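Local coordinates for protein MdcD (Pseudomonas aeruginosa, PDB 5VIP) that probably serves as the beta subunit of a biotin-independent malonate decarboxylase, a crotonase-like carboxyl transferase thought to act on a malonyl thioester, at residues P148-G161 / C170-N184. Residues are numbered along the deposited sequence; the frame is centred on the assembly and turned at random.
Sequences PVVAVIAGPVGCFG and CSYVLVTREARLGLN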
ATOM      1  N   PRO B 148       1.137   5.869 -17.290  1.00 13.04           N
ATOM      2  CA  PRO B 148       1.887   4.864 -16.533  1.00 12.15           C
ATOM      3  C   PRO B 148       2.871   5.527 -15.562  1.00 14.22           C
ATOM      4  O   PRO B 148       3.482   6.537 -15.905  1.00 14.56           O
ATOM      5  CB  PRO B 148       2.628   4.089 -17.628  1.00 13.16           C
ATOM      6  CG  PRO B 148       2.813   5.105 -18.718  1.00 12.94           C
ATOM      7  CD  PRO B 148       1.525   5.884 -18.711  1.00 13.05           C
ATOM      8  N   VAL B 149       2.989   4.983 -14.359  1.00 11.43           N
ATOM      9  CA  VAL B 149       4.061   5.364 -13.447  1.00 10.96           C
ATOM     10  C   VAL B 149       5.176   4.358 -13.656  1.00 11.72           C
ATOM     11  O   VAL B 149       4.927   3.153 -13.711  1.00 12.05           O
ATOM     12  CB  VAL B 149       3.613   5.356 -11.978  1.00 12.50           C
ATOM     13  CG1 VAL B 149       4.793   5.676 -11.059  1.00 12.81           C
ATOM     14  CG2 VAL B 149       2.455   6.344 -11.769  1.00 11.39           C
ATOM     15  N   VAL B 150       6.399   4.849 -13.805  1.00 11.22           N
ATOM     16  CA  VAL B 150       7.549   3.974 -13.926  1.00  9.80           C
ATOM     17  C   VAL B 150       8.298   3.992 -12.605  1.00 13.66           C
ATOM     18  O   VAL B 150       8.572   5.059 -12.067  1.00 12.51           O
ATOM     19  CB  VAL B 150       8.473   4.406 -15.076  1.00 12.25           C
ATOM     20  CG1 VAL B 150       9.727   3.546 -15.107  1.00 14.05           C
ATOM     21  CG2 VAL B 150       7.726   4.335 -16.410  1.00 12.09           C
ATOM     22  N   ALA B 151       8.603   2.804 -12.085  1.00 13.42           N
ATOM     23  CA  ALA B 151       9.406   2.663 -10.874  1.00 11.08           C
ATOM     24  C   ALA B 151      10.748   2.054 -11.215  1.00 12.50           C
ATOM     25  O   ALA B 151      10.817   1.018 -11.873  1.00 13.45           O
ATOM     26  CB  ALA B 151       8.694   1.792  -9.847  1.00 10.69           C
ATOM     27  N   VAL B 152      11.804   2.695 -10.737  1.00 12.06           N
ATOM     28  CA  VAL B 152      13.166   2.246 -10.963  1.00 10.94           C
ATOM     29  C   VAL B 152      13.754   1.853  -9.606  1.00 15.91           C
ATOM     30  O   VAL B 152      13.753   2.647  -8.654  1.00 14.31           O
ATOM     31  CB  VAL B 152      14.016   3.346 -11.640  1.00 13.32           C
ATOM     32  CG1 VAL B 152      15.479   2.970 -11.673  1.00 14.41           C
ATOM     33  CG2 VAL B 152      13.476   3.621 -13.068  1.00 12.30           C
ATOM     34  N   ILE B 153      14.205   0.609  -9.517  1.00 14.48           N
ATOM     35  CA  ILE B 153      14.830   0.091  -8.300  1.00 14.25           C
ATOM     36  C   ILE B 153      16.238  -0.338  -8.690  1.00 16.85           C
ATOM     37  O   ILE B 153      16.409  -1.323  -9.401  1.00 21.23           O
ATOM     38  CB  ILE B 153      14.045  -1.091  -7.717  1.00 17.77           C
ATOM     39  CG1 ILE B 153      12.578  -0.697  -7.534  1.00 21.49           C
ATOM     40  CG2 ILE B 153      14.663  -1.542  -6.403  1.00 19.52           C
ATOM     41  CD1 ILE B 153      11.651  -1.869  -7.567  1.00 27.65           C
ATOM     42  N   ALA B 154      17.240   0.427  -8.291  1.00 17.37           N
ATOM     43  CA  ALA B 154      18.585   0.179  -8.808  1.00 19.30           C
ATOM     44  C   ALA B 154      19.549  -0.297  -7.740  1.00 24.42           C
ATOM     45  O   ALA B 154      20.633  -0.782  -8.059  1.00 26.16           O
ATOM     46  CB  ALA B 154      19.142   1.441  -9.481  1.00 19.55           C
ATOM     47  N   GLY B 155      19.168  -0.182  -6.474  1.00 19.39           N
ATOM     48  CA  GLY B 155      20.116  -0.443  -5.411  1.00 21.45           C
ATOM     49  C   GLY B 155      20.956   0.794  -5.105  1.00 24.42           C
ATOM     50  O   GLY B 155      20.894   1.802  -5.825  1.00 24.64           O
ATOM     51  N   PRO B 156      21.790   0.714  -4.058  1.00 25.64           N
ATOM     52  CA  PRO B 156      22.091  -0.513  -3.303  1.00 24.37           C
ATOM     53  C   PRO B 156      21.091  -0.874  -2.194  1.00 25.17           C
ATOM     54  O   PRO B 156      21.097  -2.010  -1.726  1.00 27.89           O
ATOM     55  CB  PRO B 156      23.463  -0.205  -2.697  1.00 25.01           C
ATOM     56  CG  PRO B 156      23.440   1.288  -2.493  1.00 28.58           C
ATOM     57  CD  PRO B 156      22.595   1.866  -3.606  1.00 27.27           C
ATOM     58  N   VAL B 157      20.251   0.060  -1.768  1.00 19.27           N
ATOM     59  CA  VAL B 157      19.282  -0.251  -0.727  1.00 23.41           C
ATOM     60  C   VAL B 157      18.186  -1.174  -1.279  1.00 23.70           C
ATOM     61  O   VAL B 157      17.772  -2.132  -0.623  1.00 20.51           O
ATOM     62  CB  VAL B 157      18.650   1.029  -0.136  1.00 22.24           C
ATOM     63  CG1 VAL B 157      17.548   0.688   0.846  1.00 21.04           C
ATOM     64  CG2 VAL B 157      19.716   1.893   0.533  1.00 31.12           C
ATOM     65  N   GLY B 158      17.747  -0.913  -2.505  1.00 19.76           N
ATOM     66  CA  GLY B 158      16.615  -1.641  -3.044  1.00 19.84           C
ATOM     67  C   GLY B 158      15.322  -1.162  -2.402  1.00 17.73           C
ATOM     68  O   GLY B 158      15.278  -0.089  -1.792  1.00 21.14           O
ATOM     69  N   CYS B 159      14.261  -1.950  -2.535  1.00 17.88           N
ATOM     70  CA  CYS B 159      12.937  -1.495  -2.131  1.00 15.70           C
ATOM     71  C   CYS B 159      12.214  -2.549  -1.311  1.00 17.15           C
ATOM     72  O   CYS B 159      11.870  -3.612  -1.834  1.00 16.30           O
ATOM     73  CB  CYS B 159      12.103  -1.137  -3.369  1.00 17.16           C
ATOM     74  SG  CYS B 159      10.470  -0.465  -3.011  1.00 19.71           S
ATOM     75  N   PHE B 160      11.965  -2.235  -0.042  1.00 17.66           N
ATOM     76  CA  PHE B 160      11.310  -3.144   0.889  1.00 18.77           C
ATOM     77  C   PHE B 160      10.222  -2.419   1.652  1.00 16.76           C
ATOM     78  O   PHE B 160      10.231  -1.190   1.753  1.00 22.08           O
ATOM     79  CB  PHE B 160      12.326  -3.751   1.881  1.00 18.03           C
ATOM     80  CG  PHE B 160      13.245  -4.753   1.256  1.00 18.31           C
ATOM     81  CD1 PHE B 160      14.443  -4.355   0.684  1.00 22.51           C
ATOM     82  CD2 PHE B 160      12.895  -6.090   1.205  1.00 20.36           C
ATOM     83  CE1 PHE B 160      15.289  -5.290   0.087  1.00 23.89           C
ATOM     84  CE2 PHE B 160      13.727  -7.025   0.612  1.00 26.19           C
ATOM     85  CZ  PHE B 160      14.925  -6.627   0.051  1.00 21.71           C
ATOM     86  N   GLY B 161       9.286  -3.182   2.193  1.00 19.33           N
ATOM     87  CA  GLY B 161       8.253  -2.621   3.043  1.00 19.08           C
ATOM     88  C   GLY B 161       7.036  -2.199   2.244  1.00 19.40           C
ATOM     89  O   GLY B 161       6.797  -2.699   1.131  1.00 19.28           O
ATOM     90  N   CYS B 170       2.773   0.010  -9.703  1.00 11.59           N
ATOM     91  CA  CYS B 170       3.271   0.799 -10.837  1.00 11.71           C
ATOM     92  C   CYS B 170       3.164   0.029 -12.153  1.00 13.35           C
ATOM     93  O   CYS B 170       3.398  -1.185 -12.178  1.00 12.30           O
ATOM     94  CB  CYS B 170       4.730   1.209 -10.598  1.00 13.41           C
ATOM     95  SG  CYS B 170       4.894   2.466  -9.290  1.00 15.70           S
ATOM     96  N   SER B 171       2.831   0.735 -13.234  1.00 11.71           N
ATOM     97  CA  SER B 171       2.715   0.127 -14.566  1.00 13.88           C
ATOM     98  C   SER B 171       3.953  -0.646 -14.985  1.00 16.17           C
ATOM     99  O   SER B 171       3.859  -1.742 -15.545  1.00 13.31           O
ATOM    100  CB  SER B 171       2.437   1.204 -15.631  1.00 13.60           C
ATOM    101  OG  SER B 171       1.148   1.779 -15.452  1.00 15.48           O
ATOM    102  N   TYR B 172       5.120  -0.060 -14.740  1.00 11.86           N
ATOM    103  CA  TYR B 172       6.370  -0.706 -15.130  1.00 14.39           C
ATOM    104  C   TYR B 172       7.379  -0.641 -14.005  1.00 14.15           C
ATOM    105  O   TYR B 172       7.540   0.406 -13.387  1.00 14.46           O
ATOM    106  CB  TYR B 172       6.956  -0.054 -16.392  1.00 11.58           C
ATOM    107  CG  TYR B 172       5.981  -0.062 -17.539  1.00 14.16           C
ATOM    108  CD1 TYR B 172       5.634  -1.255 -18.166  1.00 12.88           C
ATOM    109  CD2 TYR B 172       5.364   1.111 -17.955  1.00 14.46           C
ATOM    110  CE1 TYR B 172       4.710  -1.272 -19.214  1.00 14.63           C
ATOM    111  CE2 TYR B 172       4.444   1.112 -19.001  1.00 13.11           C
ATOM    112  CZ  TYR B 172       4.125  -0.084 -19.625  1.00 16.55           C
ATOM    113  OH  TYR B 172       3.209  -0.071 -20.659  1.00 13.51           O
ATOM    114  N   VAL B 173       8.060  -1.762 -13.762  1.00 13.89           N
ATOM    115  CA  VAL B 173       9.104  -1.836 -12.745  1.00 13.79           C
ATOM    116  C   VAL B 173      10.432  -2.218 -13.386  1.00 15.54           C
ATOM    117  O   VAL B 173      10.551  -3.288 -14.004  1.00 15.37           O
ATOM    118  CB  VAL B 173       8.766  -2.872 -11.640  1.00 16.05           C
ATOM    119  CG1 VAL B 173       9.925  -2.976 -10.657  1.00 17.18           C
ATOM    120  CG2 VAL B 173       7.476  -2.490 -10.923  1.00 16.87           C
ATOM    121  N   LEU B 174      11.419  -1.337 -13.261  1.00 12.62           N
ATOM    122  CA  LEU B 174      12.714  -1.565 -13.896  1.00 12.76           C
ATOM    123  C   LEU B 174      13.739  -1.817 -12.809  1.00 15.06           C
ATOM    124  O   LEU B 174      13.799  -1.078 -11.825  1.00 16.76           O
ATOM    125  CB  LEU B 174      13.143  -0.369 -14.768  1.00 12.74           C
ATOM    126  CG  LEU B 174      12.063   0.323 -15.621  1.00 15.50           C
ATOM    127  CD1 LEU B 174      12.661   1.383 -16.557  1.00 13.26           C
ATOM    128  CD2 LEU B 174      11.196  -0.665 -16.360  1.00 17.63           C
ATOM    129  N   VAL B 175      14.546  -2.858 -12.975  1.00 15.45           N
ATOM    130  CA  VAL B 175      15.516  -3.208 -11.948  1.00 14.37           C
ATOM    131  C   VAL B 175      16.911  -3.429 -12.531  1.00 18.21           C
ATOM    132  O   VAL B 175      17.068  -3.736 -13.714  1.00 19.37           O
ATOM    133  CB  VAL B 175      15.089  -4.477 -11.185  1.00 15.59           C
ATOM    134  CG1 VAL B 175      13.773  -4.246 -10.422  1.00 15.75           C
ATOM    135  CG2 VAL B 175      14.972  -5.668 -12.157  1.00 16.76           C
ATOM    136  N   THR B 176      17.923  -3.265 -11.686  1.00 17.99           N
ATOM    137  CA  THR B 176      19.291  -3.607 -12.049  1.00 19.68           C
ATOM    138  C   THR B 176      19.676  -4.916 -11.365  1.00 22.68           C
ATOM    139  O   THR B 176      18.906  -5.457 -10.564  1.00 22.72           O
ATOM    140  CB  THR B 176      20.287  -2.507 -11.628  1.00 19.28           C
ATOM    141  OG1 THR B 176      20.258  -2.381 -10.199  1.00 24.57           O
ATOM    142  CG2 THR B 176      19.913  -1.172 -12.243  1.00 20.00           C
ATOM    143  N   ARG B 177      20.875  -5.408 -11.661  1.00 22.50           N
ATOM    144  CA  ARG B 177      21.401  -6.586 -10.975  1.00 26.84           C
ATOM    145  C   ARG B 177      21.549  -6.360  -9.468  1.00 25.20           C
ATOM    146  O   ARG B 177      21.316  -7.272  -8.674  1.00 26.84           O
ATOM    147  CB  ARG B 177      22.755  -6.992 -11.566  1.00 30.61           C
ATOM    148  CG  ARG B 177      23.346  -8.227 -10.904  1.00 38.38           C
ATOM    149  CD  ARG B 177      24.307  -8.997 -11.812  1.00 42.47           C
ATOM    150  NE  ARG B 177      24.457 -10.389 -11.384  1.00 51.00           N
ATOM    151  CZ  ARG B 177      24.927 -10.778 -10.199  1.00 60.65           C
ATOM    152  NH1 ARG B 177      25.332  -9.889  -9.296  1.00 54.91           N
ATOM    153  NH2 ARG B 177      25.008 -12.073  -9.917  1.00 66.56           N
ATOM    154  N   GLU B 178      21.934  -5.149  -9.076  1.00 23.96           N
ATOM    155  CA  GLU B 178      22.132  -4.823  -7.655  1.00 32.28           C
ATOM    156  C   GLU B 178      20.834  -4.523  -6.900  1.00 29.88           C
ATOM    157  O   GLU B 178      20.838  -4.308  -5.683  1.00 26.81           O
ATOM    158  CB  GLU B 178      23.078  -3.629  -7.510  1.00 33.90           C
ATOM    159  CG  GLU B 178      24.558  -4.007  -7.407  1.00 42.40           C
ATOM    160  CD  GLU B 178      24.852  -4.930  -6.230  1.00 52.40           C
ATOM    161  OE1 GLU B 178      25.002  -4.422  -5.093  1.00 54.27           O
ATOM    162  OE2 GLU B 178      24.944  -6.159  -6.444  1.00 55.34           O
ATOM    163  N   ALA B 179      19.719  -4.504  -7.616  1.00 22.21           N
ATOM    164  CA  ALA B 179      18.445  -4.193  -6.989  1.00 20.65           C
ATOM    165  C   ALA B 179      17.899  -5.388  -6.241  1.00 21.25           C
ATOM    166  O   ALA B 179      18.036  -6.523  -6.700  1.00 19.40           O
ATOM    167  CB  ALA B 179      17.433  -3.756  -8.032  1.00 17.01           C
ATOM    168  N   ARG B 180      17.249  -5.108  -5.114  1.00 16.97           N
ATOM    169  CA  ARG B 180      16.357  -6.059  -4.464  1.00 16.56           C
ATOM    170  C   ARG B 180      14.969  -5.444  -4.286  1.00 15.94           C
ATOM    171  O   ARG B 180      14.840  -4.255  -4.021  1.00 18.66           O
ATOM    172  CB  ARG B 180      16.922  -6.497  -3.112  1.00 20.36           C
ATOM    173  CG  ARG B 180      18.215  -7.308  -3.209  1.00 25.44           C
ATOM    174  CD  ARG B 180      18.858  -7.480  -1.823  1.00 35.68           C
ATOM    175  NE  ARG B 180      19.197  -6.189  -1.211  1.00 39.76           N
ATOM    176  CZ  ARG B 180      19.073  -5.910   0.088  1.00 34.65           C
ATOM    177  NH1 ARG B 180      18.603  -6.821   0.930  1.00 39.77           N
ATOM    178  NH2 ARG B 180      19.404  -4.707   0.545  1.00 35.35           N
ATOM    179  N   LEU B 181      13.931  -6.263  -4.439  1.00 17.36           N
ATOM    180  CA  LEU B 181      12.549  -5.817  -4.282  1.00 18.23           C
ATOM    181  C   LEU B 181      11.759  -6.859  -3.515  1.00 16.26           C
ATOM    182  O   LEU B 181      11.680  -8.007  -3.934  1.00 18.29           O
ATOM    183  CB  LEU B 181      11.898  -5.582  -5.647  1.00 15.33           C
ATOM    184  CG  LEU B 181      10.397  -5.295  -5.727  1.00 18.99           C
ATOM    185  CD1 LEU B 181      10.020  -4.000  -4.976  1.00 16.48           C
ATOM    186  CD2 LEU B 181       9.990  -5.204  -7.212  1.00 15.46           C
ATOM    187  N   GLY B 182      11.156  -6.473  -2.406  1.00 18.53           N
ATOM    188  CA  GLY B 182      10.355  -7.440  -1.678  1.00 19.63           C
ATOM    189  C   GLY B 182       9.574  -6.785  -0.566  1.00 19.71           C
ATOM    190  O   GLY B 182       9.785  -5.616  -0.255  1.00 20.79           O
ATOM    191  N   LEU B 183       8.671  -7.543   0.042  1.00 17.92           N
ATOM    192  CA  LEU B 183       7.845  -6.989   1.097  1.00 18.26           C
ATOM    193  C   LEU B 183       8.622  -6.938   2.416  1.00 22.25           C
ATOM    194  O   LEU B 183       8.736  -5.882   3.043  1.00 20.60           O
ATOM    195  CB  LEU B 183       6.569  -7.805   1.247  1.00 17.42           C
ATOM    196  CG  LEU B 183       5.574  -7.292   2.291  1.00 20.27           C
ATOM    197  CD1 LEU B 183       5.213  -5.838   2.021  1.00 22.07           C
ATOM    198  CD2 LEU B 183       4.338  -8.171   2.281  1.00 20.63           C
ATOM    199  N   ASN B 184       9.177  -8.080   2.803  1.00 19.87           N
ATOM    200  CA  ASN B 184       9.919  -8.209   4.057  1.00 20.84           C
ATOM    201  C   ASN B 184      11.428  -8.334   3.847  1.00 21.67           C
ATOM    202  O   ASN B 184      11.874  -9.114   3.009  1.00 21.87           O
ATOM    203  CB  ASN B 184       9.409  -9.430   4.827  1.00 23.32           C
ATOM    204  CG  ASN B 184       7.928  -9.334   5.144  1.00 25.86           C
ATOM    205  OD1 ASN B 184       7.469  -8.330   5.685  1.00 30.27           O
ATOM    206  ND2 ASN B 184       7.170 -10.368   4.786  1.00 25.96           N
TER
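I153 drives its CD1 between V173 and L181, 3.7 Å from V173 CG1, so one methyl joins both parallel strand pairs of this contact. Its side chain crosses that of L181 at about a right angle. CG1 of I153 lies anti to the carbonyl carbon (chi1 -53°), which leaves CG2 to rest 3.9 Å from A179 CB. Across the sheet, V150 CG1 meets L174 CD1 on the face covered by helix 229-242.

Strands 150-153 and 172-176 run parallel, 17° apart. A151 bonds through both its N and O, the latter 2.8 Å from L174 N in a nearly straight bond; I153 N to L174 O is equally straight. At the turn T176-A179, T176 OG1 donates to A154 O at 2.7 Å, from above the carbonyl plane. The second pair repeats the pattern: C159 N donates to R180 O at 2.8 Å, and C159 O receives G182 N. F160 CE1 sits over the centre of the R180 guanidinium, 3.7 Å above its plane, the two planes 52° apart.

Further out, E117 bonds the backbone N atoms of A154, G155 and G158, fixing the loop, which contains a cis peptide before P156. Helix 162-169 links the segments in a right-handed beta-alpha-beta crossover, as in the crotonase fold. At the far end, L183 N and N184 N each donate to an acidic side chain on the chain of another protein. Backbone bonds thus pair the two segments within each sheet and I153 packing ties one sheet to the other, while polar groups secure the turn and the subunit interface.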